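Local coordinates for protein thiosulfate sulfurtransferase TUM1 (Saccharomyces cerevisiae, PDB 3UTN) that accepts persulfide sulfur from the cysteine desulfurase NFS1 and passes it to UBA4 for 2-thiolation of the wobble uridine of tRNAs, at residues A34-V39 with F154-D159; D62-F67 with A164-Y169; H93-K98 with C130-G135; V186-M191 with V314-P319; T311-V314 with E320-A323. One frame throughout, in Å; residues are numbered along the deposited sequence.

Interaction 1 of 5, residues A34-V39 with F154-D159; sequences AFVKLV and FKYPLD
Val36 sets both of its methyl groups against Tyr156, and CG1 also against Pro157, and the whole contact is apolar: no hydrogen bond joins the helical residues 34-39 to the loop 154-159. CG1 carries most of it. This methyl lies at the edge of the Tyr156 ring, in the plane of the ring, with Val36 CG1 3.4 Å from Tyr156 CD1, and it also meets the proline ring, Val36 CG1 to Pro157 CD being 3.4 Å, tighter than usual for two carbons. The second methyl follows the same ring edge, Val36 CG2 reaching to 3.7 Å from Tyr156 CE1. The torsion of Val36 (chi1 -65°) sets CG1 opposite the carbonyl carbon, and with CG2 between the backbone N and the carbonyl carbon both branches face the loop. A beta-branched residue suits the place because one methyl can wedge between the tyrosine edge and the proline while the other stays on the tyrosine.

Backbone bonds shape the two partners. Leu38 N to Ala34 O belongs to the helix, while Lys155, with positive phi, is the C' residue of a Schellman motif that ends the helix before it.

Helix 32-41 thus meets the segment leaving helix 148-153 at the surface of the first rhodanese domain. On its inner side Phe35 packs on Ile47 and Pro49 of strand 47-51, while Leu158 lies against Phe148 and Tyr151 of helix 148-153.

Interaction 2 of 5, residues D62-F67 with A164-Y169; sequences DNKVDF and AAFSPY. With DMS (dimethyl sulfoxide), chain G.
Phe67 and Phe166 approach at a slant, and the edge of the second ring receives the first: Phe67 CD2 lies near the plane of Phe166, 3.7 Å from Phe166 CD1. The Phe67 ring in turn points an edge at the loop backbone. Its CE2 is 3.1 Å from Ala165 O, which lies in the ring plane, where the slightly positive ring hydrogens suit a carbonyl oxygen, and the same Phe67 CE2 is 3.5 Å from Phe166 CA. With CG opposite its own backbone N (chi1 172°), Phe67 swings its ring out from the helix to the loop.

At the far end of Phe166, Lys64 crosses the ring at a slant. Its CB, CG and CE all approach the CZ end, with Lys64 CE 3.2 Å from Phe166 CZ. A bend at chi3 (75°) brings CE back to that end, and the amino group donates to a dimethyl sulfoxide, probably from the crystallisation liquor, Lys64 NZ to DMS O being 3.1 Å. A long aliphatic chain with a charged end fits this surface position.

A serine in place of Phe67 would probably leave Ala165 O and the edge of Phe166 without their aromatic neighbour and open a gap under the loop.

Helix 63-69 is N-capped by Asp62, whose OD2 accepts from Val65 N at 2.8 Å. Both phenylalanines also meet Phe78 of strand 77-78, an aromatic cluster at the edge strand of the parallel rhodanese sheet.

Interaction 3 of 5, residues H93-K98 with C130-G135; sequences HMFPTK and CAWTLG
Phe95 reaches from its loop against Trp132 and Thr133 on helix 127-136. From CB the side chain runs opposite to the backbone N (chi1 -159°), which carries the ring to the helix, with Pro96 CD over one of its faces. The first rim atom to meet the other segment is CD1, which points at the indole: Phe95 CD1 is 3.3 Å from Trp132 CZ3. The next, CE1, is shared. It lies over the face of the six-membered ring of Trp132, and it also rests on the helix backbone, Phe95 CE1 to Thr133 CA being 3.4 Å. The tip, Phe95 CZ, meets Thr133 O at 3.5 Å.

The two aromatics form an offset edge-to-face pair, centroids 5.0 Å apart and planes at 78°, in which the rim hydrogens of Phe95 meet the pi cloud of Trp132. The indole N-H serves another partner, Glu184. Threonine suits its place: Thr133 OG1 bonds to Arg129 O within its own helix, and the methyl faces the loop, Thr133 CG2 meeting Pro96 CG tip to tip at 3.7 Å.

Trp132 also packs on Val289 and Lys292 of helix 286-297, and Phe95 N bonds to Asp307. This buried contact therefore lies where the two rhodanese domains meet, as in other two-domain sulfurtransferases, with the side chain of Trp132 about 9 Å from that of the catalytic Cys282.

Interaction 4 of 5, residues V186-M191 with V314-P319; sequences VDYEEM and VLKSGP
Tyr188 lays one face of its ring against Lys316 and points its hydroxyl at Ser317. Its CG stands opposite the backbone N (chi1 174°), and the ring therefore reaches out from the first turn of helix 188-196 to the end of helix 309-317. Lys316, its CG set beside its own backbone N (chi1 -77°) and its chain extended from there, runs antiparallel to the tyrosine. Its CB forms a CH-pi contact, 3.6 Å from the centroid of the Tyr188 ring and 19° off the normal, while farther along Lys316 CD lies 3.4 Å from Tyr188 CD2. Alternate methylenes thus cover the phenol from tip to base, and the ammonium pairs with Glu312, one turn back.

Both helices belong to the C-terminal rhodanese domain, where helix 188-196 follows strand 185-186 and helix 309-317 follows the adjacent parallel strand 303-306; Tyr188 also touches Tyr306 of the latter strand.

At the phenol tip, Tyr188 OH donates to Ser317 OG in a very short bond of 2.5 Å, the serine oxygen lying at the ring edge and in its plane. A small hydroxyl suits this last helical turn, where Ser317 OG also bonds to Trp313 O.

Interaction 5 of 5, residues T311-V314 with E320-A323; sequences TEWV and EWIA
The chain past the end of helix 309-317 folds back along that helix, and Trp313 fastens it there. With CG opposite the backbone N (chi1 -179°), its indole extends to the returning chain and donates to the backbone, Trp313 NE1 to Trp321 O being 2.5 Å, a very short and in its exact length doubtful distance, almost straight at 175°. The oxygen lies in the indole plane, whereas the donor sits above the plane of the carbonyl. Beside the bond, Trp313 CZ2 packs against Trp321 CB at 3.6 Å. A tryptophan suits the place by joining a broad apolar surface to one N-H. With a phenylalanine in its place, Trp321 O would probably lose its hydrogen-bond donor and the returning chain would be held less firmly.

One residue on, Val314 meets the end of Ile322, with Val314 CG2 3.8 Å from Ile322 CD1; the isoleucine also touches Pro227. Val195 of helix 188-196 touches both tryptophans. This is a C-terminal tail returning over the last helix of a rhodanese domain.

Interactions 1 and 2 lie in the N-terminal rhodanese domain, centres 19 Å apart, and both tie down the chain that follows helix 148-153; their segments alternate in sequence. Interactions 4 and 5 occupy the C-terminal domain and share helix 309-317. Their centres are 7 Å apart, and they touch directly, Tyr188 CE1 to Trp313 CE3 being 3.5 Å. Interaction 3 sits between the groups, its centre 19 Å from those of interactions 2 and 4. The side chains of Trp132 and Trp313 are about 9 Å and 10 Å from that of the catalytic Cys282, while interactions 1, 2 and 4 lie away from it.

Interaction 1 of 5, residues A34-V39 with F154-D159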
# COMPACT_ATOMS: atom_id res chain seq x y z
N ALA A 34 9.24 17.58 5.33
CA ALA A 34 10.24 17.16 4.37
C ALA A 34 9.69 17.35 2.97
O ALA A 34 10.40 17.74 2.06
CB ALA A 34 10.63 15.71 4.60
N PHE A 35 8.39 17.10 2.82
CA PHE A 35 7.76 17.31 1.54
C PHE A 35 7.82 18.76 1.09
O PHE A 35 8.21 19.02 -0.04
CB PHE A 35 6.32 16.81 1.54
CG PHE A 35 5.55 17.24 0.34
CD1 PHE A 35 5.77 16.63 -0.89
CD2 PHE A 35 4.66 18.30 0.41
CE1 PHE A 35 5.07 17.04 -2.01
CE2 PHE A 35 3.96 18.71 -0.70
CZ PHE A 35 4.16 18.07 -1.92
N VAL A 36 7.42 19.69 1.94
CA VAL A 36 7.45 21.09 1.50
C VAL A 36 8.88 21.53 1.30
O VAL A 36 9.18 22.29 0.38
CB VAL A 36 6.68 22.05 2.43
CG1 VAL A 36 5.20 21.71 2.42
CG2 VAL A 36 7.23 22.02 3.85
N LYS A 37 9.78 21.01 2.14
CA LYS A 37 11.20 21.26 1.97
C LYS A 37 11.60 20.75 0.60
O LYS A 37 12.23 21.46 -0.18
CB LYS A 37 12.01 20.57 3.06
CG LYS A 37 13.49 20.90 2.98
CD LYS A 37 14.31 20.09 3.95
CE LYS A 37 15.77 20.47 3.79
NZ LYS A 37 16.57 19.99 4.94
N LEU A 38 11.21 19.52 0.30
CA LEU A 38 11.49 18.92 -0.99
C LEU A 38 10.94 19.80 -2.10
O LEU A 38 11.67 20.18 -3.02
CB LEU A 38 10.89 17.52 -1.08
CG LEU A 38 11.01 16.77 -2.40
CD1 LEU A 38 12.44 16.35 -2.67
CD2 LEU A 38 10.09 15.56 -2.36
N VAL A 39 9.66 20.16 -2.00
CA VAL A 39 9.03 21.01 -3.00
C VAL A 39 9.78 22.32 -3.14
O VAL A 39 10.12 22.73 -4.24
CB VAL A 39 7.55 21.26 -2.70
CG1 VAL A 39 6.95 22.24 -3.70
CG2 VAL A 39 6.78 19.96 -2.73
N PHE A 154 -1.64 19.95 10.05
CA PHE A 154 -0.67 20.99 10.30
C PHE A 154 -0.64 22.01 9.18
O PHE A 154 0.32 22.78 9.05
CB PHE A 154 0.69 20.37 10.63
CG PHE A 154 0.68 19.65 11.94
CD1 PHE A 154 0.90 20.35 13.12
CD2 PHE A 154 0.39 18.30 12.00
CE1 PHE A 154 0.87 19.69 14.34
CE2 PHE A 154 0.36 17.64 13.22
CZ PHE A 154 0.60 18.34 14.39
N LYS A 155 -1.71 22.02 8.38
CA LYS A 155 -1.99 23.10 7.44
C LYS A 155 -0.86 23.30 6.43
O LYS A 155 -0.50 24.41 6.07
CB LYS A 155 -2.32 24.39 8.19
CG LYS A 155 -3.60 24.29 9.01
CD LYS A 155 -3.71 25.43 10.01
CE LYS A 155 -4.95 25.27 10.88
NZ LYS A 155 -5.21 26.49 11.70
N TYR A 156 -0.30 22.19 5.98
CA TYR A 156 0.65 22.25 4.91
C TYR A 156 -0.07 22.68 3.65
O TYR A 156 -1.29 22.57 3.59
CB TYR A 156 1.35 20.92 4.77
CG TYR A 156 2.42 20.78 5.80
CD1 TYR A 156 3.74 21.09 5.48
CD2 TYR A 156 2.11 20.40 7.10
CE1 TYR A 156 4.73 20.99 6.43
CE2 TYR A 156 3.11 20.30 8.05
CZ TYR A 156 4.41 20.60 7.71
OH TYR A 156 5.40 20.51 8.64
N PRO A 157 0.68 23.20 2.65
CA PRO A 157 0.04 23.85 1.52
C PRO A 157 -0.97 22.95 0.87
O PRO A 157 -0.67 21.83 0.48
CB PRO A 157 1.20 24.11 0.56
CG PRO A 157 2.37 24.25 1.46
CD PRO A 157 2.15 23.23 2.53
N LEU A 158 -2.18 23.46 0.79
CA LEU A 158 -3.23 22.74 0.13
C LEU A 158 -3.67 23.54 -1.06
O LEU A 158 -3.77 24.76 -1.01
CB LEU A 158 -4.41 22.53 1.07
CG LEU A 158 -4.16 21.47 2.14
CD1 LEU A 158 -5.33 21.43 3.10
CD2 LEU A 158 -3.94 20.12 1.48
N ASP A 159 -3.87 22.81 -2.14
CA ASP A 159 -4.61 23.32 -3.24
C ASP A 159 -6.05 22.96 -2.90
O ASP A 159 -6.46 21.80 -3.02
CB ASP A 159 -4.16 22.65 -4.53
CG ASP A 159 -5.07 22.94 -5.68
OD1 ASP A 159 -5.88 23.87 -5.55
OD2 ASP A 159 -4.98 22.24 -6.71

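Interaction 2 of 5, residues D62-F67 with A164-Y169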
# COMPACT_ATOMS: atom_id res chain seq x y z
N ASP A 62 -16.25 9.33 -1.96
CA ASP A 62 -15.91 9.30 -3.36
C ASP A 62 -14.51 9.84 -3.44
O ASP A 62 -14.30 11.03 -3.27
CB ASP A 62 -16.88 10.16 -4.15
CG ASP A 62 -16.73 9.98 -5.64
OD1 ASP A 62 -17.78 9.89 -6.32
OD2 ASP A 62 -15.59 9.92 -6.15
N ASN A 63 -13.56 8.94 -3.66
CA ASN A 63 -12.16 9.33 -3.70
C ASN A 63 -11.89 10.29 -4.84
O ASN A 63 -11.12 11.24 -4.70
CB ASN A 63 -11.25 8.10 -3.77
CG ASN A 63 -11.48 7.27 -5.01
OD1 ASN A 63 -12.55 7.32 -5.63
ND2 ASN A 63 -10.50 6.47 -5.37
N LYS A 64 -12.57 10.05 -5.95
CA LYS A 64 -12.43 10.88 -7.14
C LYS A 64 -12.99 12.27 -6.88
O LYS A 64 -12.32 13.26 -7.14
CB LYS A 64 -13.08 10.20 -8.34
CG LYS A 64 -12.24 9.06 -8.91
CD LYS A 64 -13.01 8.11 -9.81
CE LYS A 64 -13.29 8.71 -11.18
NZ LYS A 64 -14.00 7.78 -12.10
N VAL A 65 -14.19 12.34 -6.32
CA VAL A 65 -14.79 13.62 -5.97
C VAL A 65 -13.93 14.30 -4.91
O VAL A 65 -13.69 15.50 -4.98
CB VAL A 65 -16.24 13.46 -5.47
CG1 VAL A 65 -16.70 14.69 -4.71
CG2 VAL A 65 -17.15 13.20 -6.65
N ASP A 66 -13.45 13.51 -3.95
CA ASP A 66 -12.60 14.05 -2.91
C ASP A 66 -11.33 14.62 -3.47
O ASP A 66 -10.87 15.66 -3.05
CB ASP A 66 -12.32 13.02 -1.84
CG ASP A 66 -13.50 12.82 -0.94
OD1 ASP A 66 -14.55 13.43 -1.22
OD2 ASP A 66 -13.37 12.07 0.04
N PHE A 67 -10.77 13.94 -4.47
CA PHE A 67 -9.60 14.50 -5.08
C PHE A 67 -9.93 15.82 -5.74
O PHE A 67 -9.20 16.80 -5.60
CB PHE A 67 -9.03 13.58 -6.14
CG PHE A 67 -7.94 14.22 -6.91
CD1 PHE A 67 -6.66 14.29 -6.37
CD2 PHE A 67 -8.19 14.81 -8.14
CE1 PHE A 67 -5.64 14.91 -7.07
CE2 PHE A 67 -7.17 15.44 -8.83
CZ PHE A 67 -5.89 15.47 -8.30
N ALA A 164 -11.32 19.69 -12.18
CA ALA A 164 -12.16 18.83 -12.98
C ALA A 164 -11.24 17.90 -13.76
O ALA A 164 -11.56 17.46 -14.86
CB ALA A 164 -13.03 19.66 -13.91
N ALA A 165 -10.09 17.62 -13.17
CA ALA A 165 -9.11 16.75 -13.78
C ALA A 165 -8.38 16.00 -12.68
O ALA A 165 -8.14 16.55 -11.60
CB ALA A 165 -8.13 17.56 -14.62
N PHE A 166 -8.06 14.75 -12.96
CA PHE A 166 -7.31 13.93 -12.02
C PHE A 166 -5.85 14.20 -12.13
O PHE A 166 -5.04 13.63 -11.42
CB PHE A 166 -7.60 12.46 -12.26
CG PHE A 166 -9.00 12.10 -11.93
CD1 PHE A 166 -9.53 12.45 -10.71
CD2 PHE A 166 -9.78 11.43 -12.85
CE1 PHE A 166 -10.83 12.12 -10.40
CE2 PHE A 166 -11.08 11.10 -12.54
CZ PHE A 166 -11.61 11.45 -11.31
N SER A 167 -5.52 15.10 -13.05
CA SER A 167 -4.17 15.56 -13.22
C SER A 167 -4.23 16.92 -13.87
O SER A 167 -4.99 17.12 -14.81
CB SER A 167 -3.38 14.62 -14.10
OG SER A 167 -2.13 15.20 -14.39
N PRO A 168 -3.41 17.85 -13.38
CA PRO A 168 -3.28 19.16 -14.01
C PRO A 168 -2.24 19.13 -15.12
O PRO A 168 -2.01 20.14 -15.78
CB PRO A 168 -2.78 20.03 -12.86
CG PRO A 168 -1.95 19.08 -12.05
CD PRO A 168 -2.64 17.76 -12.13
N TYR A 169 -1.63 17.97 -15.33
CA TYR A 169 -0.52 17.86 -16.25
C TYR A 169 -1.01 17.35 -17.58
O TYR A 169 -1.93 16.54 -17.63
CB TYR A 169 0.54 16.92 -15.68
CG TYR A 169 0.98 17.34 -14.31
CD1 TYR A 169 1.74 18.49 -14.12
CD2 TYR A 169 0.60 16.61 -13.19
CE1 TYR A 169 2.13 18.88 -12.85
CE2 TYR A 169 0.98 17.00 -11.92
CZ TYR A 169 1.74 18.13 -11.76
OH TYR A 169 2.12 18.51 -10.50
S DMS G . -16.28 5.82 -9.57
O DMS G . -16.51 6.39 -10.93
C1 DMS G . -17.77 5.45 -8.83
C2 DMS G . -15.60 4.24 -9.72

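Interaction 3 of 5, residues H93-K98 with C130-G135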
# COMPACT_ATOMS: atom_id res chain seq x y z
N HIS A 93 -7.81 -5.27 -6.48
CA HIS A 93 -6.59 -4.49 -6.29
C HIS A 93 -5.36 -5.22 -6.67
O HIS A 93 -4.34 -5.15 -5.98
CB HIS A 93 -6.49 -4.03 -4.84
CG HIS A 93 -7.68 -3.25 -4.39
ND1 HIS A 93 -8.08 -2.13 -5.02
CD2 HIS A 93 -8.57 -3.46 -3.35
CE1 HIS A 93 -9.17 -1.65 -4.41
NE2 HIS A 93 -9.47 -2.46 -3.39
N MET A 94 -5.44 -5.94 -7.78
CA MET A 94 -4.30 -6.66 -8.27
C MET A 94 -3.40 -5.69 -8.98
O MET A 94 -3.87 -4.78 -9.67
CB MET A 94 -4.71 -7.80 -9.20
CG MET A 94 -5.39 -8.93 -8.44
SD MET A 94 -4.48 -9.40 -6.97
CE MET A 94 -3.05 -10.18 -7.72
N PHE A 95 -2.11 -5.87 -8.77
CA PHE A 95 -1.13 -4.97 -9.31
C PHE A 95 -1.38 -4.73 -10.78
O PHE A 95 -1.66 -5.68 -11.52
CB PHE A 95 0.26 -5.55 -9.11
CG PHE A 95 1.32 -4.52 -9.16
CD1 PHE A 95 1.56 -3.72 -8.05
CD2 PHE A 95 2.05 -4.32 -10.32
CE1 PHE A 95 2.53 -2.75 -8.09
CE2 PHE A 95 3.02 -3.34 -10.36
CZ PHE A 95 3.26 -2.55 -9.26
N PRO A 96 -1.30 -3.47 -11.22
CA PRO A 96 -1.59 -3.22 -12.61
C PRO A 96 -0.55 -3.85 -13.52
O PRO A 96 0.58 -4.08 -13.11
CB PRO A 96 -1.53 -1.69 -12.73
CG PRO A 96 -0.66 -1.26 -11.60
CD PRO A 96 -0.99 -2.22 -10.49
N THR A 97 -0.96 -4.13 -14.75
CA THR A 97 -0.03 -4.49 -15.78
C THR A 97 0.82 -3.27 -16.09
O THR A 97 0.40 -2.12 -15.85
CB THR A 97 -0.76 -4.92 -17.07
OG1 THR A 97 -1.50 -3.81 -17.57
CG2 THR A 97 -1.71 -6.08 -16.79
N LYS A 98 2.01 -3.52 -16.61
CA LYS A 98 2.89 -2.47 -17.08
C LYS A 98 2.13 -1.45 -17.93
O LYS A 98 2.27 -0.25 -17.72
CB LYS A 98 4.02 -3.09 -17.90
CG LYS A 98 5.15 -2.14 -18.24
CD LYS A 98 5.97 -2.70 -19.40
CE LYS A 98 7.19 -1.85 -19.68
NZ LYS A 98 6.81 -0.42 -19.91
N CYS A 130 -0.24 2.67 -3.46
CA CYS A 130 0.07 3.49 -4.60
C CYS A 130 1.55 3.81 -4.70
O CYS A 130 2.15 3.63 -5.75
CB CYS A 130 -0.73 4.77 -4.54
SG CYS A 130 -0.15 5.92 -5.79
N ALA A 131 2.13 4.31 -3.61
CA ALA A 131 3.56 4.62 -3.59
C ALA A 131 4.32 3.38 -4.00
O ALA A 131 5.23 3.42 -4.82
CB ALA A 131 3.99 5.08 -2.21
N TRP A 132 3.91 2.27 -3.42
CA TRP A 132 4.54 1.01 -3.69
C TRP A 132 4.37 0.62 -5.12
O TRP A 132 5.32 0.21 -5.76
CB TRP A 132 3.95 -0.00 -2.76
CG TRP A 132 4.33 -1.40 -3.05
CD1 TRP A 132 5.52 -2.04 -2.75
CD2 TRP A 132 3.49 -2.40 -3.68
NE1 TRP A 132 5.48 -3.35 -3.15
CE2 TRP A 132 4.29 -3.63 -3.71
CE3 TRP A 132 2.22 -2.41 -4.21
CZ2 TRP A 132 3.80 -4.79 -4.26
CZ3 TRP A 132 1.73 -3.60 -4.75
CH2 TRP A 132 2.51 -4.75 -4.78
N THR A 133 3.16 0.77 -5.65
CA THR A 133 2.89 0.48 -7.06
C THR A 133 3.80 1.31 -7.97
O THR A 133 4.43 0.78 -8.88
CB THR A 133 1.43 0.75 -7.41
OG1 THR A 133 0.61 -0.08 -6.59
CG2 THR A 133 1.15 0.46 -8.89
N LEU A 134 3.85 2.61 -7.70
CA LEU A 134 4.74 3.50 -8.42
C LEU A 134 6.17 3.01 -8.33
O LEU A 134 6.85 2.88 -9.34
CB LEU A 134 4.64 4.91 -7.86
CG LEU A 134 3.27 5.55 -8.05
CD1 LEU A 134 3.21 6.83 -7.24
CD2 LEU A 134 3.01 5.81 -9.52
N GLY A 135 6.60 2.72 -7.11
CA GLY A 135 7.93 2.19 -6.87
C GLY A 135 8.15 0.87 -7.55
O GLY A 135 9.15 0.68 -8.23

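Interaction 4 of 5, residues V186-M191 with V314-P319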
# COMPACT_ATOMS: atom_id res chain seq x y z
N VAL A 186 4.59 -11.38 -4.09
CA VAL A 186 4.52 -12.81 -4.04
C VAL A 186 3.29 -13.18 -4.83
O VAL A 186 2.21 -12.64 -4.61
CB VAL A 186 4.36 -13.35 -2.61
CG1 VAL A 186 4.69 -14.83 -2.58
CG2 VAL A 186 5.26 -12.59 -1.65
N ASP A 187 3.46 -14.08 -5.78
CA ASP A 187 2.35 -14.58 -6.55
C ASP A 187 1.72 -15.72 -5.78
O ASP A 187 2.33 -16.28 -4.87
CB ASP A 187 2.81 -15.03 -7.94
CG ASP A 187 3.23 -13.88 -8.82
OD1 ASP A 187 2.88 -12.72 -8.51
OD2 ASP A 187 3.90 -14.14 -9.84
N TYR A 188 0.49 -16.04 -6.15
CA TYR A 188 -0.23 -17.11 -5.51
C TYR A 188 0.55 -18.42 -5.54
O TYR A 188 0.61 -19.12 -4.54
CB TYR A 188 -1.57 -17.33 -6.18
CG TYR A 188 -2.28 -18.52 -5.62
CD1 TYR A 188 -2.90 -18.45 -4.38
CD2 TYR A 188 -2.30 -19.74 -6.31
CE1 TYR A 188 -3.54 -19.55 -3.84
CE2 TYR A 188 -2.95 -20.84 -5.78
CZ TYR A 188 -3.56 -20.74 -4.55
OH TYR A 188 -4.21 -21.82 -4.02
N GLU A 189 1.12 -18.72 -6.70
CA GLU A 189 1.88 -19.95 -6.91
C GLU A 189 2.88 -20.12 -5.77
O GLU A 189 2.89 -21.14 -5.09
CB GLU A 189 2.60 -19.93 -8.27
CG GLU A 189 3.39 -21.19 -8.59
CD GLU A 189 3.87 -21.25 -10.03
OE1 GLU A 189 4.33 -20.22 -10.57
OE2 GLU A 189 3.81 -22.35 -10.63
N GLU A 190 3.70 -19.10 -5.55
CA GLU A 190 4.68 -19.14 -4.48
C GLU A 190 4.02 -19.22 -3.12
O GLU A 190 4.41 -20.02 -2.29
CB GLU A 190 5.60 -17.94 -4.54
CG GLU A 190 6.77 -18.05 -3.58
CD GLU A 190 7.59 -16.79 -3.52
OE1 GLU A 190 7.38 -15.91 -4.38
OE2 GLU A 190 8.43 -16.68 -2.62
N MET A 191 3.01 -18.37 -2.91
CA MET A 191 2.28 -18.37 -1.65
C MET A 191 1.74 -19.76 -1.37
O MET A 191 1.94 -20.30 -0.29
CB MET A 191 1.11 -17.39 -1.70
CG MET A 191 1.53 -15.98 -1.37
SD MET A 191 2.43 -15.90 0.18
CE MET A 191 1.13 -16.15 1.39
N VAL A 314 -8.15 -17.43 -0.93
CA VAL A 314 -9.36 -18.20 -0.73
C VAL A 314 -9.91 -18.71 -2.05
O VAL A 314 -10.18 -19.91 -2.19
CB VAL A 314 -10.43 -17.36 -0.02
CG1 VAL A 314 -11.80 -18.03 -0.12
CG2 VAL A 314 -10.04 -17.19 1.42
N LEU A 315 -10.06 -17.80 -3.00
CA LEU A 315 -10.65 -18.14 -4.29
C LEU A 315 -9.86 -19.20 -5.04
O LEU A 315 -10.45 -20.06 -5.69
CB LEU A 315 -10.80 -16.89 -5.16
CG LEU A 315 -11.95 -15.97 -4.73
CD1 LEU A 315 -11.96 -14.69 -5.54
CD2 LEU A 315 -13.29 -16.70 -4.84
N LYS A 316 -8.54 -19.16 -4.92
CA LYS A 316 -7.70 -20.12 -5.62
C LYS A 316 -7.47 -21.39 -4.81
O LYS A 316 -7.30 -22.47 -5.38
CB LYS A 316 -6.37 -19.49 -6.01
CG LYS A 316 -6.44 -18.56 -7.21
CD LYS A 316 -5.05 -18.16 -7.65
CE LYS A 316 -5.05 -17.36 -8.93
NZ LYS A 316 -3.68 -16.86 -9.24
N SER A 317 -7.46 -21.27 -3.48
CA SER A 317 -7.06 -22.38 -2.61
C SER A 317 -8.24 -23.16 -2.07
O SER A 317 -8.12 -24.36 -1.79
CB SER A 317 -6.23 -21.86 -1.44
OG SER A 317 -5.17 -21.05 -1.89
N GLY A 318 -9.36 -22.48 -1.91
CA GLY A 318 -10.53 -23.09 -1.30
C GLY A 318 -10.41 -23.14 0.21
O GLY A 318 -9.36 -22.80 0.77
N PRO A 319 -11.47 -23.61 0.88
CA PRO A 319 -11.62 -23.61 2.34
C PRO A 319 -10.60 -24.46 3.08
O PRO A 319 -10.39 -24.27 4.28
CB PRO A 319 -13.02 -24.20 2.54
CG PRO A 319 -13.24 -25.05 1.34
CD PRO A 319 -12.60 -24.29 0.22

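Interaction 5 of 5, residues T311-V314 with E320-A323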
# COMPACT_ATOMS: atom_id res chain seq x y z
N THR A 311 -8.14 -12.70 -0.56
CA THR A 311 -9.19 -12.92 -1.54
C THR A 311 -8.77 -13.94 -2.58
O THR A 311 -9.44 -14.95 -2.78
CB THR A 311 -9.58 -11.62 -2.23
OG1 THR A 311 -10.06 -10.70 -1.24
CG2 THR A 311 -10.67 -11.88 -3.26
N GLU A 312 -7.64 -13.68 -3.23
CA GLU A 312 -7.14 -14.61 -4.21
C GLU A 312 -6.82 -15.92 -3.53
O GLU A 312 -7.11 -16.99 -4.07
CB GLU A 312 -5.90 -14.08 -4.88
CG GLU A 312 -5.40 -15.00 -5.97
CD GLU A 312 -3.94 -14.79 -6.28
OE1 GLU A 312 -3.14 -14.65 -5.33
OE2 GLU A 312 -3.60 -14.79 -7.47
N TRP A 313 -6.23 -15.84 -2.34
CA TRP A 313 -5.88 -17.03 -1.60
C TRP A 313 -7.06 -17.95 -1.48
O TRP A 313 -6.98 -19.12 -1.85
CB TRP A 313 -5.38 -16.70 -0.21
CG TRP A 313 -5.03 -17.97 0.48
CD1 TRP A 313 -5.77 -18.65 1.43
CD2 TRP A 313 -3.85 -18.79 0.24
NE1 TRP A 313 -5.12 -19.80 1.81
CE2 TRP A 313 -3.97 -19.94 1.13
CE3 TRP A 313 -2.73 -18.68 -0.58
CZ2 TRP A 313 -3.00 -20.93 1.18
CZ3 TRP A 313 -1.77 -19.68 -0.52
CH2 TRP A 313 -1.91 -20.78 0.33
N VAL A 314 -8.15 -17.43 -0.93
CA VAL A 314 -9.36 -18.20 -0.73
C VAL A 314 -9.91 -18.71 -2.05
O VAL A 314 -10.18 -19.91 -2.19
CB VAL A 314 -10.43 -17.36 -0.02
CG1 VAL A 314 -11.80 -18.03 -0.12
CG2 VAL A 314 -10.04 -17.19 1.42
N GLU A 320 -9.97 -25.40 2.37
CA GLU A 320 -8.99 -26.29 2.97
C GLU A 320 -7.78 -25.49 3.42
O GLU A 320 -7.13 -25.82 4.42
CB GLU A 320 -8.54 -27.35 1.96
CG GLU A 320 -8.16 -28.67 2.60
CD GLU A 320 -6.81 -29.20 2.14
OE1 GLU A 320 -6.61 -29.38 0.92
OE2 GLU A 320 -5.95 -29.44 3.02
N TRP A 321 -7.49 -24.43 2.69
CA TRP A 321 -6.30 -23.63 2.92
C TRP A 321 -6.60 -22.39 3.68
O TRP A 321 -5.88 -21.39 3.60
CB TRP A 321 -5.65 -23.31 1.60
CG TRP A 321 -5.11 -24.55 0.98
CD1 TRP A 321 -5.60 -25.24 -0.12
CD2 TRP A 321 -3.96 -25.32 1.43
NE1 TRP A 321 -4.84 -26.35 -0.38
CE2 TRP A 321 -3.83 -26.46 0.51
CE3 TRP A 321 -3.04 -25.18 2.46
CZ2 TRP A 321 -2.83 -27.39 0.64
CZ3 TRP A 321 -2.03 -26.14 2.58
CH2 TRP A 321 -1.93 -27.22 1.69
N ILE A 322 -7.68 -22.45 4.45
CA ILE A 322 -8.08 -21.37 5.30
C ILE A 322 -7.84 -21.81 6.72
O ILE A 322 -8.47 -22.74 7.21
CB ILE A 322 -9.57 -21.02 5.09
CG1 ILE A 322 -9.78 -20.51 3.66
CG2 ILE A 322 -10.04 -20.03 6.14
CD1 ILE A 322 -11.22 -20.21 3.33
N ALA A 323 -6.88 -21.16 7.36
CA ALA A 323 -6.63 -21.39 8.76
C ALA A 323 -7.47 -20.41 9.57
O ALA A 323 -7.67 -19.27 9.16
CB ALA A 323 -5.15 -21.23 9.07